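Local coordinates for sulfur oxidation protein soxB (Thermus thermophilus, PDB 2WDD), which probably hydrolyses the sulfur-sulfur bond of cysteine S-thiosulfonate in the Sox sulfur-oxidation pathway, using a pair of manganese ions, at residues R242-E245 / A246-A250; P294-G298 / K299-V303; W381-L384 / V385-V389. All blocks are in the same frame, centred on the assembly; numbering follows the deposited sequence.

Interaction 1 of 3, residues R242-E245 / A246-A250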
ATOM      1  N   ARG A 242      21.633   7.115 -12.866  1.00 20.43           N
ATOM      2  CA  ARG A 242      20.879   6.433 -13.908  1.00 19.75           C
ATOM      3  C   ARG A 242      19.514   7.096 -14.118  1.00 21.28           C
ATOM      4  O   ARG A 242      19.031   7.200 -15.244  1.00 20.09           O
ATOM      5  CB  ARG A 242      20.716   4.946 -13.562  1.00 22.31           C
ATOM      6  CG  ARG A 242      20.569   4.028 -14.766  1.00 32.27           C
ATOM      7  CD  ARG A 242      20.172   2.604 -14.365  1.00 37.51           C
ATOM      8  NE  ARG A 242      21.277   1.835 -13.788  1.00 43.46           N
ATOM      9  CZ  ARG A 242      22.187   1.169 -14.495  1.00 55.12           C
ATOM     10  NH1 ARG A 242      22.160   1.198 -15.821  1.00 41.69           N
ATOM     11  NH2 ARG A 242      23.134   0.475 -13.875  1.00 38.27           N
ATOM     12  N   LEU A 243      18.892   7.537 -13.025  1.00 17.69           N
ATOM     13  CA  LEU A 243      17.589   8.197 -13.120  1.00 16.29           C
ATOM     14  C   LEU A 243      17.739   9.526 -13.856  1.00 18.97           C
ATOM     15  O   LEU A 243      16.955   9.837 -14.752  1.00 18.13           O
ATOM     16  CB  LEU A 243      16.992   8.426 -11.725  1.00 15.70           C
ATOM     17  CG  LEU A 243      15.624   9.133 -11.698  1.00 17.53           C
ATOM     18  CD1 LEU A 243      14.593   8.463 -12.607  1.00 17.08           C
ATOM     19  CD2 LEU A 243      15.104   9.231 -10.257  1.00 17.74           C
ATOM     20  N   GLN A 244      18.746  10.302 -13.466  1.00 17.09           N
ATOM     21  CA  GLN A 244      19.008  11.597 -14.098  1.00 17.51           C
ATOM     22  C   GLN A 244      19.313  11.446 -15.581  1.00 21.82           C
ATOM     23  O   GLN A 244      18.839  12.228 -16.402  1.00 21.32           O
ATOM     24  CB  GLN A 244      20.162  12.322 -13.411  1.00 18.49           C
ATOM     25  CG  GLN A 244      20.408  13.737 -13.955  1.00 20.81           C
ATOM     26  CD  GLN A 244      19.229  14.675 -13.721  1.00 27.49           C
ATOM     27  OE1 GLN A 244      19.090  15.253 -12.641  1.00 22.48           O
ATOM     28  NE2 GLN A 244      18.390  14.847 -14.740  1.00 20.51           N
ATOM     29  N   GLU A 245      20.104  10.438 -15.936  1.00 19.89           N
ATOM     30  CA  GLU A 245      20.439  10.217 -17.332  0.50 19.52           C
ATOM     31  C   GLU A 245      19.215   9.787 -18.141  1.00 22.70           C
ATOM     32  O   GLU A 245      19.061  10.161 -19.302  1.00 21.89           O
ATOM     33  CB  GLU A 245      21.603   9.231 -17.443  0.50 20.93           C
ATOM     34  CG  GLU A 245      22.830   9.721 -16.675  0.50 28.09           C
ATOM     35  CD  GLU A 245      24.052   8.837 -16.840  0.50 44.24           C
ATOM     36  OE1 GLU A 245      23.977   7.833 -17.579  0.50 30.26           O
ATOM     37  OE2 GLU A 245      25.093   9.156 -16.226  0.50 37.31           O
ATOM     38  N   ALA A 246      18.313   9.044 -17.505  1.00 18.46           N
ATOM     39  CA  ALA A 246      17.094   8.617 -18.176  1.00 18.33           C
ATOM     40  C   ALA A 246      16.211   9.836 -18.468  1.00 20.54           C
ATOM     41  O   ALA A 246      15.644   9.969 -19.554  1.00 20.47           O
ATOM     42  CB  ALA A 246      16.341   7.594 -17.321  1.00 19.06           C
ATOM     43  N   VAL A 247      16.076  10.713 -17.479  1.00 17.35           N
ATOM     44  CA  VAL A 247      15.284  11.924 -17.643  1.00 16.16           C
ATOM     45  C   VAL A 247      15.888  12.789 -18.751  1.00 20.42           C
ATOM     46  O   VAL A 247      15.175  13.248 -19.645  1.00 18.71           O
ATOM     47  CB  VAL A 247      15.177  12.704 -16.328  1.00 18.95           C
ATOM     48  CG1 VAL A 247      14.605  14.110 -16.578  1.00 18.45           C
ATOM     49  CG2 VAL A 247      14.340  11.934 -15.309  1.00 18.22           C
ATOM     50  N   ASP A 248      17.207  12.965 -18.700  1.00 18.81           N
ATOM     51  CA  ASP A 248      17.922  13.749 -19.708  1.00 19.61           C
ATOM     52  C   ASP A 248      17.767  13.136 -21.101  1.00 23.11           C
ATOM     53  O   ASP A 248      17.537  13.848 -22.088  1.00 22.80           O
ATOM     54  CB  ASP A 248      19.407  13.871 -19.344  1.00 21.50           C
ATOM     55  CG  ASP A 248      19.645  14.774 -18.133  1.00 29.40           C
ATOM     56  OD1 ASP A 248      18.742  15.564 -17.786  1.00 29.87           O
ATOM     57  OD2 ASP A 248      20.744  14.707 -17.538  1.00 34.59           O
ATOM     58  N   LYS A 249      17.892  11.815 -21.183  1.00 18.09           N
ATOM     59  CA  LYS A 249      17.778  11.129 -22.463  1.00 17.54           C
ATOM     60  C   LYS A 249      16.396  11.311 -23.080  1.00 20.52           C
ATOM     61  O   LYS A 249      16.272  11.594 -24.272  1.00 20.15           O
ATOM     62  CB  LYS A 249      18.126   9.645 -22.323  1.00 19.96           C
ATOM     63  CG  LYS A 249      18.172   8.890 -23.645  1.00 23.31           C
ATOM     64  CD  LYS A 249      18.539   7.427 -23.430  1.00 27.89           C
ATOM     65  CE  LYS A 249      18.317   6.611 -24.695  1.00 34.29           C
ATOM     66  NZ  LYS A 249      18.654   5.174 -24.493  1.00 43.42           N
ATOM     67  N   ALA A 250      15.350  11.170 -22.270  1.00 16.14           N
ATOM     68  CA  ALA A 250      13.996  11.356 -22.770  1.00 16.14           C
ATOM     69  C   ALA A 250      13.867  12.754 -23.380  1.00 20.16           C
ATOM     70  O   ALA A 250      13.240  12.932 -24.422  1.00 20.11           O
ATOM     71  CB  ALA A 250      12.981  11.174 -21.641  1.00 16.77           C
TER
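Leu-243 and Val-247, one turn apart on helix 240-252, form the close-packed side of this local contact. The carbonyl of Leu-243 takes the backbone N-H of Val-247, and the same oxygen, Leu-243 O, lies 3.4 Å from Val-247 CG2, the valine branch set beside its own backbone N. The leucine itself meets that branch more lightly, Leu-243 CD1 standing 4.4 Å from Val-247 CG2; Leu-243 also rests on Tyr-187 and Val-247 on Ile-279. Ala-246 is buried next to them, its CB 3.4 Å from Arg-242 O. Successive i to i+4 bonds, from Ala-246 N to Arg-242 O through Lys-249 N to Glu-245 O at 2.8 Å, mark regular alpha-helix, here amphipathic and laid against the sheet that contains strand 202-207, with Ala-250 touching Tyr-202. On the polar flank Gln-244 bends at chi2 (63°), which swings its amide forward along the helix to Asp-248. Amide and carboxylate planes differ by 19°, yet the bond from Gln-244 NE2 to Asp-248 OD1 is weak, 3.1 Å long with only 122° at the hydrogen. Stronger partners lie outside: Arg-277 makes a salt bridge to Asp-248 OD2 and gives its backbone N-H to Gln-244 OE1, so one residue between helix 266-273 and strand 281-284 holds both groups. The solvent side is looser. Glu-245, which takes two conformers, makes a doubtful salt bridge back to Arg-241, while the straight chain of Lys-249 runs away from the preceding turn, only its CB keeping close to Glu-245 O, at 3.2 Å.

Interaction 2 of 3, residues P294-G298 / K299-V303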
ATOM      1  N   PRO A 294      -2.178  18.466  -5.696  1.00  9.41           N
ATOM      2  CA  PRO A 294      -0.793  18.003  -5.848  1.00  9.73           C
ATOM      3  C   PRO A 294       0.152  18.684  -4.864  1.00 13.75           C
ATOM      4  O   PRO A 294      -0.068  19.827  -4.438  1.00 13.77           O
ATOM      5  CB  PRO A 294      -0.451  18.379  -7.293  1.00 11.35           C
ATOM      6  CG  PRO A 294      -1.321  19.601  -7.558  1.00 14.02           C
ATOM      7  CD  PRO A 294      -2.613  19.316  -6.825  1.00 10.67           C
ATOM      8  N   TRP A 295       1.202  17.963  -4.497  1.00 10.85           N
ATOM      9  CA  TRP A 295       2.179  18.448  -3.545  1.00 10.10           C
ATOM     10  C   TRP A 295       3.335  19.038  -4.340  1.00 13.46           C
ATOM     11  O   TRP A 295       3.955  18.348  -5.146  1.00 12.45           O
ATOM     12  CB  TRP A 295       2.660  17.263  -2.694  1.00  9.17           C
ATOM     13  CG  TRP A 295       3.630  17.596  -1.626  1.00  9.60           C
ATOM     14  CD1 TRP A 295       3.867  18.825  -1.062  1.00 12.42           C
ATOM     15  CD2 TRP A 295       4.462  16.672  -0.937  1.00  9.11           C
ATOM     16  NE1 TRP A 295       4.820  18.718  -0.078  1.00 11.68           N
ATOM     17  CE2 TRP A 295       5.207  17.403   0.018  1.00 12.13           C
ATOM     18  CE3 TRP A 295       4.659  15.288  -1.032  1.00 10.02           C
ATOM     19  CZ2 TRP A 295       6.123  16.789   0.880  1.00 11.36           C
ATOM     20  CZ3 TRP A 295       5.576  14.687  -0.186  1.00 11.30           C
ATOM     21  CH2 TRP A 295       6.280  15.434   0.774  1.00 11.75           C
ATOM     22  N   ARG A 296       3.592  20.327  -4.145  1.00 12.08           N
ATOM     23  CA  ARG A 296       4.662  21.003  -4.859  1.00 12.45           C
ATOM     24  C   ARG A 296       5.968  20.855  -4.067  1.00 15.53           C
ATOM     25  O   ARG A 296       6.071  21.314  -2.923  1.00 15.29           O
ATOM     26  CB  ARG A 296       4.326  22.493  -5.028  1.00 13.37           C
ATOM     27  CG  ARG A 296       5.355  23.254  -5.843  1.00 16.76           C
ATOM     28  CD  ARG A 296       5.313  22.836  -7.292  1.00 19.90           C
ATOM     29  NE  ARG A 296       6.183  23.666  -8.127  1.00 24.58           N
ATOM     30  CZ  ARG A 296       6.377  23.472  -9.427  1.00 36.45           C
ATOM     31  NH1 ARG A 296       5.765  22.477 -10.057  1.00 24.85           N
ATOM     32  NH2 ARG A 296       7.188  24.273 -10.102  1.00 24.14           N
ATOM     33  N   VAL A 297       6.950  20.208  -4.681  1.00 12.49           N
ATOM     34  CA  VAL A 297       8.271  20.029  -4.090  1.00 12.32           C
ATOM     35  C   VAL A 297       9.294  20.416  -5.153  1.00 17.00           C
ATOM     36  O   VAL A 297       9.303  19.852  -6.246  1.00 15.17           O
ATOM     37  CB  VAL A 297       8.500  18.577  -3.617  1.00 15.97           C
ATOM     38  CG1 VAL A 297       9.888  18.454  -2.981  1.00 16.11           C
ATOM     39  CG2 VAL A 297       7.412  18.153  -2.619  1.00 15.35           C
ATOM     40  N   GLY A 298      10.122  21.411  -4.854  1.00 17.50           N
ATOM     41  CA  GLY A 298      11.086  21.898  -5.826  1.00 18.03           C
ATOM     42  C   GLY A 298      10.307  22.395  -7.032  1.00 20.36           C
ATOM     43  O   GLY A 298       9.366  23.173  -6.892  1.00 20.28           O
ATOM     44  N   LYS A 299      10.658  21.900  -8.215  1.00 17.00           N
ATOM     45  CA  LYS A 299       9.962  22.265  -9.442  1.00 16.24           C
ATOM     46  C   LYS A 299       9.105  21.091  -9.925  1.00 17.42           C
ATOM     47  O   LYS A 299       8.846  20.942 -11.120  1.00 15.64           O
ATOM     48  CB  LYS A 299      10.990  22.625 -10.518  1.00 18.95           C
ATOM     49  CG  LYS A 299      11.835  23.845 -10.174  1.00 30.25           C
ATOM     50  CD  LYS A 299      10.957  25.062  -9.946  1.00 41.98           C
ATOM     51  CE  LYS A 299      11.734  26.197  -9.298  1.00 53.04           C
ATOM     52  NZ  LYS A 299      10.966  27.475  -9.324  1.00 60.57           N
ATOM     53  N   THR A 300       8.655  20.264  -8.985  1.00 12.91           N
ATOM     54  CA  THR A 300       7.883  19.073  -9.327  1.00 12.56           C
ATOM     55  C   THR A 300       6.540  19.037  -8.608  1.00 14.65           C
ATOM     56  O   THR A 300       6.453  19.418  -7.447  1.00 13.98           O
ATOM     57  CB  THR A 300       8.688  17.821  -8.907  1.00 16.29           C
ATOM     58  OG1 THR A 300       9.973  17.843  -9.537  1.00 14.86           O
ATOM     59  CG2 THR A 300       7.942  16.522  -9.229  1.00 15.29           C
ATOM     60  N   TRP A 301       5.523  18.506  -9.281  1.00 11.33           N
ATOM     61  CA  TRP A 301       4.230  18.245  -8.646  1.00 12.06           C
ATOM     62  C   TRP A 301       4.216  16.754  -8.298  1.00 13.42           C
ATOM     63  O   TRP A 301       4.662  15.933  -9.097  1.00 12.77           O
ATOM     64  CB  TRP A 301       3.079  18.497  -9.619  1.00 12.98           C
ATOM     65  CG  TRP A 301       2.863  19.949  -9.906  1.00 16.37           C
ATOM     66  CD1 TRP A 301       3.129  20.601 -11.076  1.00 19.82           C
ATOM     67  CD2 TRP A 301       2.359  20.935  -9.000  1.00 17.48           C
ATOM     68  NE1 TRP A 301       2.817  21.936 -10.951  1.00 20.44           N
ATOM     69  CE2 TRP A 301       2.330  22.164  -9.692  1.00 22.15           C
ATOM     70  CE3 TRP A 301       1.921  20.899  -7.675  1.00 19.61           C
ATOM     71  CZ2 TRP A 301       1.903  23.352  -9.093  1.00 22.19           C
ATOM     72  CZ3 TRP A 301       1.481  22.079  -7.086  1.00 21.90           C
ATOM     73  CH2 TRP A 301       1.480  23.285  -7.795  1.00 22.73           C
ATOM     74  N   ILE A 302       3.633  16.402  -7.155  1.00  9.40           N
ATOM     75  CA  ILE A 302       3.538  15.002  -6.729  1.00  8.57           C
ATOM     76  C   ILE A 302       2.079  14.648  -6.451  1.00 11.14           C
ATOM     77  O   ILE A 302       1.373  15.387  -5.745  1.00 11.60           O
ATOM     78  CB  ILE A 302       4.399  14.763  -5.481  1.00 10.28           C
ATOM     79  CG1 ILE A 302       5.873  15.052  -5.799  1.00 10.21           C
ATOM     80  CG2 ILE A 302       4.245  13.318  -4.983  1.00 11.86           C
ATOM     81  CD1 ILE A 302       6.801  14.923  -4.599  1.00 13.29           C
ATOM     82  N   VAL A 303       1.614  13.549  -7.043  1.00  8.28           N
ATOM     83  CA  VAL A 303       0.250  13.064  -6.838  1.00  7.68           C
ATOM     84  C   VAL A 303       0.348  11.603  -6.400  1.00 10.06           C
ATOM     85  O   VAL A 303       0.961  10.791  -7.090  1.00  9.96           O
ATOM     86  CB  VAL A 303      -0.575  13.189  -8.123  1.00 10.17           C
ATOM     87  CG1 VAL A 303      -1.929  12.510  -7.979  1.00 10.42           C
ATOM     88  CG2 VAL A 303      -0.722  14.668  -8.500  1.00  9.91           C
TER
HETATM   89  O   HOH W   1       6.412  20.713 -12.764  1.00 15.89           O
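Arg-296 lies across the indole of Trp-301. Its CD sits 3.6 Å from the centroid of the six-membered ring of Trp-301, almost exactly on the ring normal, a CH-pi contact. Further along, the guanidinium makes a cation-pi interaction over the five-membered ring, Arg-296 CZ being 4.4 Å from that centroid; the two planes are inclined by 48°. The bend at chi2 (70°) brings the arginine back over the neighbouring strand. Pro-294 packs beside the same indole, its CB 3.5 Å from Trp-301 CE3. A water accepts a long bond from Arg-296 NH1 and probably donates to Lys-299 O.

These residues are positioned by a beta hairpin whose two-residue loop, Gly-298 and Lys-299, forms a type II' turn, Gly-298 taking the positive phi. Arg-296 and Trp-301 are a non-hydrogen-bonded pair, flanked by hydrogen-bonded pairs Trp-295/Ile-302 and Val-297/Thr-300; Trp-295 N to Ile-302 O is 2.9 Å and nearly straight. On the reverse face Val-297 CG2 meets Ile-302 CD1 at 3.8 Å; Ile-302 also packs on Met-266 of helix 266-273, Val-297 on Glu-274. Farther out, strand 281-284 pairs with the second strand, and Trp-301 touches Leu-327.

Replacing Trp-301 by alanine is likely to leave the Arg-296 guanidinium without its aromatic platform and to open a gap beside Pro-294. The indole's pi cloud probably helps stabilise the arginine's positive charge, with Lys-299 a like charge nearby.

Interaction 3 of 3, residues W381-L384 / V385-V389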
ATOM      1  N   TRP A 381      -7.318  -5.070  13.700  1.00  9.21           N
ATOM      2  CA  TRP A 381      -7.100  -6.299  12.941  1.00  9.06           C
ATOM      3  C   TRP A 381      -5.860  -7.013  13.485  1.00 10.43           C
ATOM      4  O   TRP A 381      -5.892  -8.218  13.720  1.00  9.78           O
ATOM      5  CB  TRP A 381      -6.909  -6.034  11.438  1.00  7.62           C
ATOM      6  CG  TRP A 381      -6.356  -7.264  10.738  1.00  7.95           C
ATOM      7  CD1 TRP A 381      -5.060  -7.474  10.352  1.00 10.12           C
ATOM      8  CD2 TRP A 381      -7.039  -8.515  10.533  1.00  8.38           C
ATOM      9  NE1 TRP A 381      -4.913  -8.755   9.857  1.00  9.95           N
ATOM     10  CE2 TRP A 381      -6.115  -9.408   9.953  1.00 11.23           C
ATOM     11  CE3 TRP A 381      -8.365  -8.943  10.726  1.00  9.72           C
ATOM     12  CZ2 TRP A 381      -6.462 -10.715   9.586  1.00 10.69           C
ATOM     13  CZ3 TRP A 381      -8.707 -10.242  10.367  1.00 10.81           C
ATOM     14  CH2 TRP A 381      -7.759 -11.112   9.809  1.00 11.46           C
ATOM     15  N   ASP A 382      -4.763  -6.283  13.688  1.00  8.08           N
ATOM     16  CA  ASP A 382      -3.546  -6.938  14.155  1.00  7.64           C
ATOM     17  C   ASP A 382      -3.704  -7.484  15.565  1.00 10.88           C
ATOM     18  O   ASP A 382      -3.106  -8.511  15.919  1.00 10.92           O
ATOM     19  CB  ASP A 382      -2.329  -6.027  14.028  1.00  8.35           C
ATOM     20  CG  ASP A 382      -1.975  -5.736  12.586  1.00  9.51           C
ATOM     21  OD1 ASP A 382      -1.829  -6.692  11.793  1.00 11.37           O
ATOM     22  OD2 ASP A 382      -1.949  -4.546  12.212  1.00 10.08           O
ATOM     23  N   GLN A 383      -4.530  -6.826  16.373  1.00  8.44           N
ATOM     24  CA  GLN A 383      -4.784  -7.358  17.698  1.00  9.43           C
ATOM     25  C   GLN A 383      -5.544  -8.677  17.566  1.00 11.43           C
ATOM     26  O   GLN A 383      -5.245  -9.641  18.275  1.00 11.45           O
ATOM     27  CB  GLN A 383      -5.518  -6.375  18.610  1.00 11.51           C
ATOM     28  CG  GLN A 383      -5.860  -7.046  19.930  1.00 13.07           C
ATOM     29  CD  GLN A 383      -6.383  -6.113  20.981  1.00 23.87           C
ATOM     30  OE1 GLN A 383      -6.046  -4.936  21.008  1.00 17.01           O
ATOM     31  NE2 GLN A 383      -7.177  -6.655  21.906  1.00 18.33           N
ATOM     32  N   LEU A 384      -6.510  -8.735  16.653  1.00  9.08           N
ATOM     33  CA  LEU A 384      -7.264  -9.967  16.441  0.50  8.73           C
ATOM     34  C   LEU A 384      -6.308 -11.108  16.084  1.00 12.16           C
ATOM     35  O   LEU A 384      -6.416 -12.216  16.620  1.00 11.67           O
ATOM     36  CB  LEU A 384      -8.295  -9.767  15.326  0.50  8.30           C
ATOM     37  CG  LEU A 384      -9.177 -10.959  14.953  0.50 11.59           C
ATOM     38  CD1 LEU A 384     -10.404 -10.477  14.189  0.50 11.07           C
ATOM     39  CD2 LEU A 384      -8.389 -11.958  14.120  0.50 12.35           C
ATOM     40  N   VAL A 385      -5.364 -10.840  15.181  1.00  9.32           N
ATOM     41  CA  VAL A 385      -4.404 -11.868  14.795  1.00  9.11           C
ATOM     42  C   VAL A 385      -3.600 -12.311  16.026  1.00 11.96           C
ATOM     43  O   VAL A 385      -3.378 -13.505  16.242  1.00 12.28           O
ATOM     44  CB  VAL A 385      -3.488 -11.382  13.661  1.00 11.06           C
ATOM     45  CG1 VAL A 385      -2.358 -12.399  13.401  1.00 10.49           C
ATOM     46  CG2 VAL A 385      -4.297 -11.133  12.393  1.00 10.55           C
ATOM     47  N   GLY A 386      -3.197 -11.358  16.862  1.00  9.35           N
ATOM     48  CA  GLY A 386      -2.458 -11.676  18.066  1.00  9.76           C
ATOM     49  C   GLY A 386      -3.264 -12.579  18.979  1.00 13.08           C
ATOM     50  O   GLY A 386      -2.726 -13.545  19.523  1.00 12.31           O
ATOM     51  N   GLU A 387      -4.552 -12.270  19.135  1.00 10.35           N
ATOM     52  CA  GLU A 387      -5.436 -13.090  19.968  1.00  9.81           C
ATOM     53  C   GLU A 387      -5.625 -14.485  19.378  1.00 12.22           C
ATOM     54  O   GLU A 387      -5.665 -15.480  20.121  1.00 12.04           O
ATOM     55  CB  GLU A 387      -6.792 -12.407  20.145  1.00 10.77           C
ATOM     56  CG  GLU A 387      -6.698 -11.101  20.935  1.00 12.01           C
ATOM     57  CD  GLU A 387      -8.051 -10.472  21.190  1.00 20.27           C
ATOM     58  OE1 GLU A 387      -9.077 -11.128  20.914  1.00 23.33           O
ATOM     59  OE2 GLU A 387      -8.092  -9.331  21.682  1.00 16.55           O
ATOM     60  N   ALA A 388      -5.762 -14.570  18.057  1.00 10.29           N
ATOM     61  CA  ALA A 388      -5.926 -15.876  17.403  1.00 10.35           C
ATOM     62  C   ALA A 388      -4.686 -16.744  17.638  1.00 12.91           C
ATOM     63  O   ALA A 388      -4.776 -17.934  17.989  1.00 11.98           O
ATOM     64  CB  ALA A 388      -6.168 -15.699  15.904  1.00 11.47           C
ATOM     65  N   VAL A 389      -3.513 -16.155  17.444  1.00 10.15           N
ATOM     66  CA  VAL A 389      -2.272 -16.895  17.625  1.00 10.15           C
ATOM     67  C   VAL A 389      -2.154 -17.396  19.065  1.00 12.76           C
ATOM     68  O   VAL A 389      -1.852 -18.569  19.291  1.00 13.23           O
ATOM     69  CB  VAL A 389      -1.036 -16.069  17.189  1.00 12.90           C
ATOM     70  CG1 VAL A 389       0.266 -16.747  17.637  1.00 12.45           C
ATOM     71  CG2 VAL A 389      -1.034 -15.867  15.668  1.00 12.56           C
TER
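Gln-383 NE2 donates to Glu-387 OE2 at 2.8 Å, an almost straight bond with 173° at the hydrogen. The acceptor lies in the plane of the glutamine amide, whereas the N-H approaches Glu-387 OE2 nearly head-on to its C-O bond, and the carboxylate is turned 52° from the amide. Both chains are extended beyond CG. With Gln-383 CG opposite its backbone N (chi1 175°) and Glu-387 CG beside its own, the two ends converge over one helical turn. Tyr-378 hydroxyl bonds to Gln-383 OE1, fixing the amide's other end, and Phe-470 touches both side chains.

A second i to i+4 pair, on another side of helix 380-392, is apolar. Val-385 CG2 meets the Trp-381 indole obliquely, near its NE1-CE2 bond, 3.5 Å from Trp-381 CE2. Beneath this pair Val-385 N bonds to Trp-381 O at 3.0 Å, in the carbonyl plane. Leu-530 of helix 526-537 packs on Trp-381, Val-385 and Ala-388, and Tyr-424 stacks with the indole; both segments fall in the range assigned to the 5'-nucleotidase C-terminal family. Asp-382 OD2 is shared by Ser-379 OG and Arg-468 while OD1 bridges to Lys-373, tying the buried carboxylate to three partners.

The neutral amide gives Glu-387 a strong donor without cancelling its charge, so the pair probably steadies the carboxylate while leaving it ionised.

In the fold
The three contacts follow one another along the chain, none nested or crossed, and each is confined to neighbouring turns or strands. Interaction 1 comes first, on helix 240-252, which precedes strand 257-262. Interaction 2 closes the hairpin 295-297/300-304 at the edge of the same six-stranded sheet. The two are linked through the chain between them: Ile-279 packs on Val-247 and accepts a hydrogen bond from Thr-300. Their centres are about 19 Å apart, without touching. Interaction 3 lies on helix 380-392, on the opposite side of the chain's centre, about 46 Å from interaction 1 and about 39 Å from interaction 2 between centres, joining helix 526-537 to strands 398-401 and 468-470.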